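Local coordinates for protein phosphatidylinositol-specific phospholipase C1 (PDB 3H4X) that belongs to the phosphatidylinositol-specific phospholipase C family and folds as a single chain around a barrel-like beta sheet of mainly parallel strands, at residues A25-S33 with W179-L190; L190-E200 with S229-G237. One frame throughout, in Å; residues are numbered along the deposited sequence.

In the fold
Starting at the N terminus, residues 25-33 run from a coil into strand 31-36, and contact 1 is made when the chain returns after 145 intervening residues as segment 179-190. That closure brings the N-terminal coil against the loop leading into strand 189-195. Contact 2 follows directly: the same strand continues through 190-200, helix 209-222 crosses over, and 229-237 returns as the neighbouring parallel strand. The two contacts are therefore in series, neither nesting nor crossing, and share L190. Their centres lie about 20 Å apart, yet they touch where W179 packs on F232. Contact 1 thus lies against one end of the barrel-like sheet, and contact 2 joins two adjacent strands of its wall.

Contact 1 (A25-S33 with W179-L190); sequences ATTYGTSTS and WPSRADLAGKFL. With EOH (ethanol), chain U.
Two backbone hydrogen bonds pin T26 and Y28 to the loop at P180-R182. R182 N donates to T26 O (3.0 Å, 170° at the hydrogen), and Y28 N to P180 O at 3.1 Å. Between them T27 and S181 form a single bridge with their CA atoms 3.7 Å apart. A water extends the seam, donating to T26 O and accepting from A183 N.

Among the side chains, R182 lies alongside T26, its CD 3.3 Å from T26 OG1. The bend at chi3 (59°) turns the guanidinium toward S31, where NH1 makes a weak bond to S31 OG (3.0 Å, 127°). A second water accepts from NH1 and links it to S33 OG. R182 NH1 also lies obliquely to the Y28 ring, 3.9 Å from Y28 CD1.

Apolar packing centres on Y28. Its CB touches L185 CD1 at 3.6 Å and also meets W179 CB, while CE2 reaches L190 CD2, at the start of strand 189-195. Y28 CD2 sits over one face of the W179 indole, offset toward its rim, with the two rings inclined to each other. W179 NE1 is held separately by H280 O.

Backbone bonds thus fix the coil, whereas across the contact the guanidinium makes one weak bond, to S31 OG, and a water-mediated link to S33 OG. Y28 is buried against L125 and L282, at the N-terminal starts of strands 124-130 and 282-286, which places the segment against that end of the barrel.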
loop_
_atom_site.group_PDB
_atom_site.type_symbol
_atom_site.label_atom_id
_atom_site.label_comp_id
_atom_site.label_asym_id
_atom_site.label_seq_id
_atom_site.Cartn_x
_atom_site.Cartn_y
_atom_site.Cartn_z
ATOM N N ALA A 25 15.136 -14.272 -10.718
ATOM C CA ALA A 25 14.276 -14.328 -9.498
ATOM C C ALA A 25 12.768 -14.401 -9.771
ATOM O O ALA A 25 12.298 -15.302 -10.496
ATOM C CB ALA A 25 14.613 -13.194 -8.544
ATOM N N THR A 26 12.007 -13.412 -9.300
ATOM C CA THR A 26 12.412 -12.006 -9.241
ATOM C C THR A 26 12.583 -11.342 -7.866
ATOM O O THR A 26 12.607 -11.999 -6.826
ATOM C CB THR A 26 11.321 -11.198 -9.942
ATOM O OG1 THR A 26 10.060 -11.519 -9.338
ATOM C CG2 THR A 26 11.260 -11.559 -11.419
ATOM N N THR A 27 12.692 -10.013 -7.890
ATOM C CA THR A 27 12.694 -9.202 -6.676
ATOM C C THR A 27 11.395 -8.422 -6.576
ATOM O O THR A 27 10.594 -8.390 -7.512
ATOM C CB THR A 27 13.822 -8.157 -6.676
ATOM O OG1 THR A 27 13.452 -7.066 -7.533
ATOM C CG2 THR A 27 15.149 -8.764 -7.129
ATOM N N TYR A 28 11.204 -7.758 -5.443
ATOM C CA TYR A 28 10.004 -6.960 -5.244
ATOM C C TYR A 28 9.912 -5.843 -6.281
ATOM O O TYR A 28 8.829 -5.322 -6.543
ATOM C CB TYR A 28 9.970 -6.380 -3.829
ATOM C CG TYR A 28 8.572 -6.228 -3.265
ATOM C CD1 TYR A 28 7.754 -7.335 -3.084
ATOM C CD2 TYR A 28 8.077 -4.980 -2.900
ATOM C CE1 TYR A 28 6.478 -7.206 -2.566
ATOM C CE2 TYR A 28 6.806 -4.839 -2.376
ATOM C CZ TYR A 28 6.010 -5.953 -2.216
ATOM O OH TYR A 28 4.747 -5.805 -1.694
ATOM N N GLY A 29 11.050 -5.481 -6.871
ATOM C CA GLY A 29 11.104 -4.423 -7.875
ATOM C C GLY A 29 11.106 -4.880 -9.324
ATOM O O GLY A 29 11.089 -4.047 -10.227
ATOM N N THR A 30 11.128 -6.192 -9.559
ATOM C CA THR A 30 11.156 -6.706 -10.934
ATOM C C THR A 30 9.975 -7.617 -11.263
ATOM O O THR A 30 9.992 -8.340 -12.262
ATOM C CB THR A 30 12.487 -7.416 -11.264
ATOM O OG1 THR A 30 12.644 -8.572 -10.432
ATOM C CG2 THR A 30 13.653 -6.469 -11.046
ATOM N N SER A 31 8.937 -7.541 -10.437
ATOM C CA SER A 31 7.727 -8.322 -10.645
ATOM C C SER A 31 6.513 -7.414 -10.803
ATOM O O SER A 31 6.530 -6.248 -10.398
ATOM C CB SER A 31 7.499 -9.260 -9.462
ATOM O OG SER A 31 7.277 -8.519 -8.273
ATOM N N THR A 32 5.462 -7.959 -11.401
ATOM C CA THR A 32 4.166 -7.310 -11.458
ATOM C C THR A 32 3.157 -8.241 -10.815
ATOM O O THR A 32 3.103 -9.435 -11.135
ATOM C CB THR A 32 3.738 -7.025 -12.902
ATOM O OG1 THR A 32 4.751 -6.257 -13.558
ATOM C CG2 THR A 32 2.424 -6.266 -12.931
ATOM N N SER A 33 2.365 -7.699 -9.899
ATOM C CA SER A 33 1.391 -8.488 -9.170
ATOM C C SER A 33 0.082 -7.710 -9.052
ATOM O O SER A 33 -0.045 -6.612 -9.604
ATOM C CB SER A 33 1.953 -8.916 -7.809
ATOM O OG SER A 33 2.392 -7.808 -7.046
ATOM N N TRP A 179 15.444 -3.987 -4.506
ATOM C CA TRP A 179 14.690 -4.626 -3.427
ATOM C C TRP A 179 15.163 -6.057 -3.223
ATOM O O TRP A 179 15.741 -6.655 -4.122
ATOM C CB TRP A 179 13.200 -4.659 -3.777
ATOM C CG TRP A 179 12.572 -3.312 -3.884
ATOM C CD1 TRP A 179 12.607 -2.481 -4.962
ATOM C CD2 TRP A 179 11.805 -2.639 -2.878
ATOM N NE1 TRP A 179 11.909 -1.329 -4.692
ATOM C CE2 TRP A 179 11.414 -1.400 -3.416
ATOM C CE3 TRP A 179 11.414 -2.964 -1.577
ATOM C CZ2 TRP A 179 10.653 -0.482 -2.696
ATOM C CZ3 TRP A 179 10.659 -2.050 -0.863
ATOM C CH2 TRP A 179 10.289 -0.826 -1.423
ATOM N N PRO A 180 14.899 -6.627 -2.041
ATOM C CA PRO A 180 15.195 -8.043 -1.867
ATOM C C PRO A 180 14.374 -8.919 -2.810
ATOM O O PRO A 180 13.342 -8.487 -3.336
ATOM C CB PRO A 180 14.791 -8.312 -0.414
ATOM C CG PRO A 180 14.830 -6.974 0.248
ATOM C CD PRO A 180 14.370 -6.020 -0.808
ATOM N N SER A 181 14.840 -10.146 -3.016
ATOM C CA SER A 181 14.092 -11.112 -3.802
ATOM C C SER A 181 12.730 -11.359 -3.160
ATOM O O SER A 181 12.557 -11.208 -1.948
ATOM C CB SER A 181 14.863 -12.428 -3.916
ATOM O OG SER A 181 14.762 -13.178 -2.721
ATOM N N ARG A 182 11.760 -11.741 -3.982
ATOM C CA ARG A 182 10.443 -12.079 -3.471
ATOM C C ARG A 182 10.535 -13.223 -2.460
ATOM O O ARG A 182 9.843 -13.218 -1.443
ATOM C CB ARG A 182 9.503 -12.449 -4.616
ATOM C CG ARG A 182 9.273 -11.321 -5.609
ATOM C CD ARG A 182 8.176 -11.683 -6.593
ATOM N NE ARG A 182 6.936 -11.962 -5.884
ATOM C CZ ARG A 182 6.080 -11.027 -5.484
ATOM N NH1 ARG A 182 6.320 -9.749 -5.742
ATOM N NH2 ARG A 182 4.982 -11.372 -4.827
ATOM N N ALA A 183 11.405 -14.192 -2.731
ATOM C CA ALA A 183 11.614 -15.312 -1.814
ATOM C C ALA A 183 12.065 -14.824 -0.438
ATOM O O ALA A 183 11.603 -15.308 0.595
ATOM C CB ALA A 183 12.631 -16.290 -2.392
ATOM N N ASP A 184 12.962 -13.846 -0.430
ATOM C CA ASP A 184 13.493 -13.306 0.813
ATOM C C ASP A 184 12.441 -12.546 1.618
ATOM O O ASP A 184 12.561 -12.417 2.837
ATOM C CB ASP A 184 14.696 -12.404 0.532
ATOM C CG ASP A 184 15.962 -13.193 0.261
ATOM O OD1 ASP A 184 16.383 -13.960 1.151
ATOM O OD2 ASP A 184 16.534 -13.053 -0.839
ATOM N N LEU A 185 11.414 -12.046 0.935
ATOM C CA LEU A 185 10.347 -11.287 1.579
ATOM C C LEU A 185 9.183 -12.164 2.048
ATOM O O LEU A 185 8.139 -11.651 2.457
ATOM C CB LEU A 185 9.850 -10.186 0.641
ATOM C CG LEU A 185 10.832 -9.021 0.501
ATOM C CD1 LEU A 185 10.540 -8.210 -0.749
ATOM C CD2 LEU A 185 10.812 -8.140 1.745
ATOM N N ALA A 186 9.365 -13.480 2.000
ATOM C CA ALA A 186 8.365 -14.395 2.533
ATOM C C ALA A 186 8.085 -14.048 3.990
ATOM O O ALA A 186 9.000 -13.757 4.756
ATOM C CB ALA A 186 8.841 -15.838 2.410
ATOM N N GLY A 187 6.811 -14.062 4.365
ATOM C CA GLY A 187 6.417 -13.768 5.732
ATOM C C GLY A 187 6.502 -12.300 6.115
ATOM O O GLY A 187 6.535 -11.977 7.300
ATOM N N LYS A 188 6.528 -11.407 5.124
ATOM C CA LYS A 188 6.602 -9.971 5.395
ATOM C C LYS A 188 5.367 -9.206 4.946
ATOM O O LYS A 188 4.710 -9.555 3.961
ATOM C CB LYS A 188 7.832 -9.346 4.730
ATOM C CG LYS A 188 9.154 -9.917 5.211
ATOM C CD LYS A 188 9.445 -9.546 6.656
ATOM C CE LYS A 188 10.730 -10.219 7.131
ATOM N NZ LYS A 188 11.092 -9.825 8.517
ATOM N N PHE A 189 5.079 -8.144 5.689
ATOM C CA PHE A 189 4.126 -7.130 5.277
ATOM C C PHE A 189 4.884 -5.855 4.973
ATOM O O PHE A 189 5.864 -5.520 5.646
ATOM C CB PHE A 189 3.133 -6.823 6.396
ATOM C CG PHE A 189 2.224 -7.964 6.739
ATOM C CD1 PHE A 189 1.255 -8.398 5.848
ATOM C CD2 PHE A 189 2.320 -8.591 7.967
ATOM C CE1 PHE A 189 0.412 -9.451 6.177
ATOM C CE2 PHE A 189 1.480 -9.639 8.299
ATOM C CZ PHE A 189 0.527 -10.068 7.403
ATOM N N LEU A 190 4.408 -5.135 3.968
ATOM C CA LEU A 190 4.891 -3.799 3.684
ATOM C C LEU A 190 3.691 -2.868 3.712
ATOM O O LEU A 190 2.553 -3.309 3.527
ATOM C CB LEU A 190 5.587 -3.748 2.323
ATOM C CG LEU A 190 6.836 -4.632 2.188
ATOM C CD1 LEU A 190 6.479 -6.058 1.780
ATOM C CD2 LEU A 190 7.820 -4.039 1.197
HETATM C C1 EOH U . 10.344 -17.824 -0.401
HETATM C C2 EOH U . 8.900 -18.311 -0.355
HETATM O O EOH U . 11.025 -18.058 0.811
HETATM O O HOH W 1 12.502 -14.552 -5.485
HETATM O O HOH W 2 4.064 -8.353 -4.838
#

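Contact 2 (L190-E200 with S229-G237); sequences LFELIPGTVEE and STAFPAVHG
The first torsion of H236 sets CG anti to the backbone N, while I194 carries CG1 between its N and carbonyl carbon (61°); together they bring I194 CD1 over the imidazole. This CH-pi contact has CD1 3.9 Å from the ring centroid and 13° off the normal. The same ring is met at its edge by the E200 carboxylate, whose plane is nearly coplanar with it. P195 CD touches H236 CB at 3.8 Å.

Upstream, the backbones pair as parallel strands. F232 N donates to F191 O (2.8 Å), L193 N to F232 O, and A234 N to L193 O (2.9 Å). F232 thus bonds to the residues on either side of E192, and L193 to those on either side of P233, which is the parallel pattern. Waters continue the seam at both ends: one joins F191 N to T230 O, the other donates to L193 O and A234 O. The strand axes diverge by 42°, consistent with a strongly twisted, barrel-like sheet.

Side chains sort by face. E192 and F232 share one, L193 and P233 the other, where L217 of helix 209-222 touches P233. A231 CB is wedged between F191 CB (3.7 Å) and L193 CD1. E192 OE2 comes 3.4 Å from A234 CB and lies close to D260 OD2, a like charge.

The chemistry is thus graded along this beta-alpha-beta unit: buried apolar contacts and backbone bonds along F191-L193 and A231-A234, then the partly exposed imidazole beside E200, past the end of strand 190-195.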
loop_
_atom_site.group_PDB
_atom_site.type_symbol
_atom_site.label_atom_id
_atom_site.label_comp_id
_atom_site.label_asym_id
_atom_site.label_seq_id
_atom_site.Cartn_x
_atom_site.Cartn_y
_atom_site.Cartn_z
ATOM N N LEU A 190 4.408 -5.135 3.968
ATOM C CA LEU A 190 4.891 -3.799 3.684
ATOM C C LEU A 190 3.691 -2.868 3.712
ATOM O O LEU A 190 2.553 -3.309 3.527
ATOM C CB LEU A 190 5.587 -3.748 2.323
ATOM C CG LEU A 190 6.836 -4.632 2.188
ATOM C CD1 LEU A 190 6.479 -6.058 1.780
ATOM C CD2 LEU A 190 7.820 -4.039 1.197
ATOM N N PHE A 191 3.944 -1.586 3.946
ATOM C CA PHE A 191 2.884 -0.593 3.975
ATOM C C PHE A 191 3.201 0.545 3.021
ATOM O O PHE A 191 4.340 1.011 2.961
ATOM C CB PHE A 191 2.706 -0.030 5.388
ATOM C CG PHE A 191 2.113 -1.005 6.357
ATOM C CD1 PHE A 191 0.752 -1.009 6.605
ATOM C CD2 PHE A 191 2.911 -1.922 7.017
ATOM C CE1 PHE A 191 0.195 -1.913 7.483
ATOM C CE2 PHE A 191 2.357 -2.827 7.900
ATOM C CZ PHE A 191 0.996 -2.819 8.133
ATOM N N GLU A 192 2.184 0.982 2.285
ATOM C CA GLU A 192 2.243 2.157 1.418
ATOM C C GLU A 192 1.231 3.171 1.940
ATOM O O GLU A 192 0.121 2.795 2.309
ATOM C CB GLU A 192 1.863 1.770 -0.018
ATOM C CG GLU A 192 1.673 2.961 -0.956
ATOM C CD GLU A 192 0.867 2.639 -2.212
ATOM O OE1 GLU A 192 0.436 1.478 -2.403
ATOM O OE2 GLU A 192 0.658 3.577 -3.014
ATOM N N LEU A 193 1.607 4.445 1.984
ATOM C CA LEU A 193 0.678 5.504 2.371
ATOM C C LEU A 193 0.401 6.439 1.201
ATOM O O LEU A 193 1.335 6.886 0.532
ATOM C CB LEU A 193 1.278 6.339 3.505
ATOM C CG LEU A 193 1.239 5.734 4.905
ATOM C CD1 LEU A 193 2.249 6.404 5.825
ATOM C CD2 LEU A 193 -0.164 5.845 5.489
ATOM N N ILE A 194 -0.872 6.745 0.957
ATOM C CA ILE A 194 -1.231 7.845 0.059
ATOM C C ILE A 194 -2.158 8.822 0.763
ATOM O O ILE A 194 -2.865 8.453 1.708
ATOM C CB ILE A 194 -1.900 7.378 -1.263
ATOM C CG1 ILE A 194 -3.209 6.626 -1.000
ATOM C CG2 ILE A 194 -0.934 6.560 -2.104
ATOM C CD1 ILE A 194 -4.118 6.560 -2.220
ATOM N N PRO A 195 -2.152 10.086 0.310
ATOM C CA PRO A 195 -3.099 11.061 0.829
ATOM C C PRO A 195 -4.518 10.689 0.422
ATOM O O PRO A 195 -4.723 9.972 -0.564
ATOM C CB PRO A 195 -2.680 12.373 0.147
ATOM C CG PRO A 195 -1.306 12.140 -0.365
ATOM C CD PRO A 195 -1.250 10.675 -0.692
ATOM N N GLY A 196 -5.492 11.191 1.170
ATOM C CA GLY A 196 -6.878 10.787 0.983
ATOM C C GLY A 196 -7.744 11.808 0.277
ATOM O O GLY A 196 -7.371 12.975 0.131
ATOM N N THR A 197 -8.918 11.363 -0.151
ATOM C CA THR A 197 -9.838 12.223 -0.885
ATOM C C THR A 197 -10.347 13.401 -0.055
ATOM O O THR A 197 -10.621 14.471 -0.597
ATOM C CB THR A 197 -11.040 11.429 -1.424
ATOM O OG1 THR A 197 -11.701 10.765 -0.341
ATOM C CG2 THR A 197 -10.577 10.396 -2.436
ATOM N N VAL A 198 -10.475 13.211 1.253
ATOM C CA VAL A 198 -10.983 14.276 2.114
ATOM C C VAL A 198 -9.955 15.385 2.331
ATOM O O VAL A 198 -10.303 16.569 2.331
ATOM C CB VAL A 198 -11.467 13.739 3.469
ATOM C CG1 VAL A 198 -12.021 14.873 4.320
ATOM C CG2 VAL A 198 -12.520 12.669 3.255
ATOM N N GLU A 199 -8.689 15.018 2.514
ATOM C CA GLU A 199 -7.671 16.049 2.699
ATOM C C GLU A 199 -7.372 16.751 1.372
ATOM O O GLU A 199 -6.900 17.885 1.353
ATOM C CB GLU A 199 -6.408 15.512 3.398
ATOM C CG GLU A 199 -5.489 14.677 2.538
ATOM C CD GLU A 199 -4.348 14.041 3.329
ATOM O OE1 GLU A 199 -3.681 14.732 4.134
ATOM O OE2 GLU A 199 -4.112 12.839 3.126
ATOM N N GLU A 200 -7.688 16.091 0.263
ATOM C CA GLU A 200 -7.602 16.730 -1.050
ATOM C C GLU A 200 -8.639 17.844 -1.199
ATOM O O GLU A 200 -8.511 18.713 -2.065
ATOM C CB GLU A 200 -7.799 15.702 -2.165
ATOM C CG GLU A 200 -6.614 14.777 -2.389
ATOM C CD GLU A 200 -6.914 13.679 -3.393
ATOM O OE1 GLU A 200 -8.062 13.618 -3.883
ATOM O OE2 GLU A 200 -6.003 12.874 -3.692
ATOM N N SER A 229 10.634 3.253 11.637
ATOM C CA SER A 229 9.607 3.557 10.631
ATOM C C SER A 229 8.962 2.277 10.105
ATOM O O SER A 229 9.567 1.206 10.153
ATOM C CB SER A 229 10.197 4.364 9.469
ATOM O OG SER A 229 11.139 3.603 8.734
ATOM N N THR A 230 7.744 2.392 9.584
ATOM C CA THR A 230 7.001 1.200 9.181
ATOM C C THR A 230 6.399 1.240 7.782
ATOM O O THR A 230 5.921 0.213 7.308
ATOM C CB THR A 230 5.849 0.877 10.166
ATOM O OG1 THR A 230 4.859 1.914 10.108
ATOM C CG2 THR A 230 6.368 0.717 11.591
ATOM N N ALA A 231 6.404 2.400 7.130
ATOM C CA ALA A 231 5.665 2.558 5.880
ATOM C C ALA A 231 6.414 3.383 4.845
ATOM O O ALA A 231 7.249 4.225 5.186
ATOM C CB ALA A 231 4.304 3.183 6.153
ATOM N N PHE A 232 6.088 3.141 3.581
ATOM C CA PHE A 232 6.634 3.898 2.468
ATOM C C PHE A 232 5.596 4.892 1.959
ATOM O O PHE A 232 4.533 4.494 1.488
ATOM C CB PHE A 232 7.003 2.943 1.339
ATOM C CG PHE A 232 8.138 2.026 1.674
ATOM C CD1 PHE A 232 9.440 2.389 1.376
ATOM C CD2 PHE A 232 7.913 0.803 2.288
ATOM C CE1 PHE A 232 10.496 1.558 1.680
ATOM C CE2 PHE A 232 8.968 -0.036 2.598
ATOM C CZ PHE A 232 10.260 0.342 2.290
ATOM N N PRO A 233 5.893 6.193 2.054
ATOM C CA PRO A 233 4.967 7.162 1.485
ATOM C C PRO A 233 5.081 7.125 -0.035
ATOM O O PRO A 233 6.184 6.996 -0.577
ATOM C CB PRO A 233 5.483 8.495 2.027
ATOM C CG PRO A 233 6.936 8.271 2.221
ATOM C CD PRO A 233 7.075 6.836 2.654
ATOM N N ALA A 234 3.944 7.221 -0.714
ATOM C CA ALA A 234 3.916 7.193 -2.163
ATOM C C ALA A 234 3.551 8.558 -2.729
ATOM O O ALA A 234 2.856 9.349 -2.085
ATOM C CB ALA A 234 2.917 6.154 -2.644
ATOM N N VAL A 235 4.027 8.829 -3.940
ATOM C CA VAL A 235 3.601 10.008 -4.686
ATOM C C VAL A 235 2.358 9.622 -5.478
ATOM O O VAL A 235 2.414 8.805 -6.399
ATOM C CB VAL A 235 4.696 10.527 -5.625
ATOM C CG1 VAL A 235 4.284 11.873 -6.208
ATOM C CG2 VAL A 235 6.017 10.637 -4.878
ATOM N N HIS A 236 1.233 10.212 -5.101
ATOM C CA HIS A 236 -0.068 9.810 -5.605
ATOM C C HIS A 236 -0.520 10.762 -6.700
ATOM O O HIS A 236 -0.513 11.980 -6.516
ATOM C CB HIS A 236 -1.048 9.805 -4.434
ATOM C CG HIS A 236 -2.458 9.458 -4.792
ATOM N ND1 HIS A 236 -2.814 8.304 -5.460
ATOM C CD2 HIS A 236 -3.613 10.101 -4.509
ATOM C CE1 HIS A 236 -4.129 8.268 -5.596
ATOM N NE2 HIS A 236 -4.636 9.348 -5.029
ATOM N N GLY A 237 -0.883 10.193 -7.845
ATOM C CA GLY A 237 -1.298 10.969 -9.007
ATOM C C GLY A 237 -0.279 10.808 -10.117
ATOM O O GLY A 237 0.850 11.288 -10.006
HETATM O O HOH W 3 6.517 -0.995 4.935
HETATM O O HOH W 4 2.123 9.574 0.594
#